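Local coordinates for protein phosphoribosylaminoimidazole-succinocarboxamide synthase (Saccharomyces cerevisiae, PDB 2CNQ) that catalyses the ATP-dependent joining of 4-carboxy-5-aminoimidazole ribotide to aspartate, forming SAICAR in de novo purine biosynthesis, at residues S188-E193 and N227-V232. Numbering follows the deposited sequence.
Sequences SRRVAE and NEIILV. With ADP (adenosine-5'-diphosphate), chain B.
A G1 beta bulge opens strand 228-245 of the mixed five-stranded sheet: Asn227 and Glu228 lie across from Asp223 on the neighbouring antiparallel strand 211-223, and helix 185-209, packed on one side of this sheet, reaches the bulge through Arg190. The guanidinium comes in by its NH1/NH2 end and gives one hydrogen bond to each of two oxygens of Asn227. NH1 of Arg190 bonds to the side-chain OD1 of Asn227 at 2.9 Å, while NH2 of Arg190 reaches the backbone O of Asn227 at 3.0 Å. Neither bond is straight; both donors sit above the carbonyl planes, and the guanidinium and amide planes stand 72° apart. A bend at chi3 (63°) in the otherwise extended outer chain turns the guanidinium toward the bulge. A water also bridges the segments, accepting from Ile229 N at 3.0 Å and, weakly, from Arg190 NH2.

Farther in, Ile229 points at the helix and slides antiparallel past the arginine chain. Its CG1 lies anti to the carbonyl carbon (chi1 -66°), and CD1 at the end of that branch touches CB of Arg190 at 3.8 Å and lies over one guanidinium face, toward its rim. The same methyl meets CG2 of Val191 at 4.1 Å, the two side chains crossing at about a right angle; both also pack on Phe220 of strand 211-223. With an alanine in place of Arg190, Asn227 would probably lose the hydrogen bonds from NH1 and NH2, and CD1 of Ile229 the guanidinium lying against it. CB of Glu228 points away from the helix, and its OE2 forms a salt bridge with Arg73. At the far end of the strand segment, Val232 belongs to the ADP pocket, its CB 3.6 Å from N7 of the adenine.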
# COMPACT_ATOMS: atom_id res chain seq x y z
N SER A 188 16.44 12.02 -1.17
CA SER A 188 15.71 11.69 0.04
C SER A 188 14.86 12.83 0.49
O SER A 188 13.75 12.62 0.94
CB SER A 188 16.70 11.37 1.15
OG SER A 188 16.06 10.95 2.36
N ARG A 189 15.35 14.05 0.41
CA ARG A 189 14.54 15.17 0.80
C ARG A 189 13.38 15.31 -0.15
O ARG A 189 12.28 15.58 0.28
CB ARG A 189 15.36 16.44 0.80
CG ARG A 189 14.55 17.60 1.34
CD ARG A 189 15.29 18.86 1.19
NE ARG A 189 14.65 19.99 1.82
CZ ARG A 189 14.93 20.43 3.03
NH1 ARG A 189 14.29 21.49 3.49
NH2 ARG A 189 15.84 19.84 3.77
N ARG A 190 13.60 15.14 -1.44
CA ARG A 190 12.53 15.24 -2.37
C ARG A 190 11.48 14.20 -2.09
O ARG A 190 10.31 14.47 -2.17
CB ARG A 190 13.02 15.07 -3.78
CG ARG A 190 13.82 16.22 -4.28
CD ARG A 190 14.47 15.89 -5.57
NE ARG A 190 13.49 15.64 -6.60
CZ ARG A 190 13.72 14.98 -7.72
NH1 ARG A 190 14.90 14.45 -7.97
NH2 ARG A 190 12.75 14.85 -8.61
N VAL A 191 11.92 12.99 -1.80
CA VAL A 191 11.03 11.92 -1.45
C VAL A 191 10.24 12.31 -0.23
O VAL A 191 9.01 12.16 -0.22
CB VAL A 191 11.83 10.66 -1.18
CG1 VAL A 191 11.04 9.63 -0.45
CG2 VAL A 191 12.38 10.13 -2.48
N ALA A 192 10.88 12.80 0.79
CA ALA A 192 10.20 13.14 1.99
C ALA A 192 9.16 14.19 1.75
O ALA A 192 8.05 14.10 2.23
CB ALA A 192 11.19 13.67 2.99
N GLU A 193 9.53 15.20 1.02
CA GLU A 193 8.62 16.29 0.85
C GLU A 193 7.47 15.90 -0.01
O GLU A 193 6.36 16.26 0.28
CB GLU A 193 9.33 17.48 0.30
CG GLU A 193 10.26 18.05 1.33
CD GLU A 193 10.86 19.34 0.92
OE1 GLU A 193 11.50 19.95 1.76
OE2 GLU A 193 10.72 19.72 -0.25
N ASN A 227 14.21 13.15 -14.43
CA ASN A 227 14.36 13.53 -13.04
C ASN A 227 13.03 13.76 -12.37
O ASN A 227 12.83 14.68 -11.58
CB ASN A 227 15.21 14.76 -12.86
CG ASN A 227 15.68 14.93 -11.44
OD1 ASN A 227 15.82 13.96 -10.69
ND2 ASN A 227 15.97 16.15 -11.07
N GLU A 228 12.21 12.70 -12.51
CA GLU A 228 10.91 12.70 -11.83
C GLU A 228 10.75 11.55 -10.93
O GLU A 228 11.03 10.45 -11.34
CB GLU A 228 9.82 12.75 -12.90
CG GLU A 228 9.79 14.09 -13.68
CD GLU A 228 8.76 14.12 -14.76
OE1 GLU A 228 7.77 14.86 -14.62
OE2 GLU A 228 8.92 13.36 -15.73
N ILE A 229 10.24 11.80 -9.73
CA ILE A 229 9.81 10.77 -8.84
C ILE A 229 8.48 10.27 -9.38
O ILE A 229 7.65 11.02 -9.85
CB ILE A 229 9.70 11.30 -7.45
CG1 ILE A 229 11.08 11.68 -6.93
CG2 ILE A 229 9.08 10.28 -6.54
CD1 ILE A 229 11.04 12.43 -5.64
N ILE A 230 8.32 8.96 -9.30
CA ILE A 230 7.18 8.29 -9.83
C ILE A 230 6.51 7.59 -8.69
O ILE A 230 7.14 6.88 -7.94
CB ILE A 230 7.59 7.23 -10.86
CG1 ILE A 230 8.59 7.76 -11.85
CG2 ILE A 230 6.39 6.66 -11.52
CD1 ILE A 230 8.12 8.82 -12.67
N LEU A 231 5.21 7.73 -8.59
CA LEU A 231 4.45 6.96 -7.65
C LEU A 231 4.19 5.61 -8.26
O LEU A 231 3.64 5.51 -9.34
CB LEU A 231 3.16 7.70 -7.37
CG LEU A 231 2.35 7.15 -6.22
CD1 LEU A 231 3.07 7.21 -4.93
CD2 LEU A 231 1.07 7.93 -6.14
N VAL A 232 4.64 4.58 -7.58
CA VAL A 232 4.55 3.24 -8.11
C VAL A 232 3.78 2.37 -7.14
O VAL A 232 3.13 2.85 -6.23
CB VAL A 232 5.93 2.66 -8.42
CG1 VAL A 232 6.67 3.58 -9.36
CG2 VAL A 232 6.73 2.42 -7.19
PB ADP B . 5.88 -7.02 -1.58
O1B ADP B . 5.12 -5.96 -0.93
O2B ADP B . 7.32 -6.74 -1.62
O3B ADP B . 5.70 -8.38 -1.09
PA ADP B . 4.00 -6.88 -3.72
O1A ADP B . 3.37 -5.66 -3.22
O2A ADP B . 3.30 -8.15 -3.63
O3A ADP B . 5.44 -7.04 -3.10
O5' ADP B . 4.40 -6.72 -5.23
C5' ADP B . 4.79 -5.51 -5.85
C4' ADP B . 6.27 -5.56 -6.13
O4' ADP B . 6.46 -4.78 -7.31
C3' ADP B . 7.11 -4.91 -5.08
O3' ADP B . 8.41 -5.44 -5.11
C2' ADP B . 7.18 -3.48 -5.55
O2' ADP B . 8.24 -2.76 -5.01
C1' ADP B . 7.32 -3.70 -7.01
N9 ADP B . 6.94 -2.61 -7.86
C8 ADP B . 5.90 -1.78 -7.68
N7 ADP B . 5.74 -0.95 -8.67
C5 ADP B . 6.72 -1.26 -9.53
C6 ADP B . 7.10 -0.77 -10.81
N6 ADP B . 6.42 0.19 -11.40
N1 ADP B . 8.20 -1.25 -11.38
C2 ADP B . 8.85 -2.25 -10.79
N3 ADP B . 8.54 -2.84 -9.64
C4 ADP B . 7.49 -2.32 -9.02
O HOH W 1 9.71 14.63 -9.02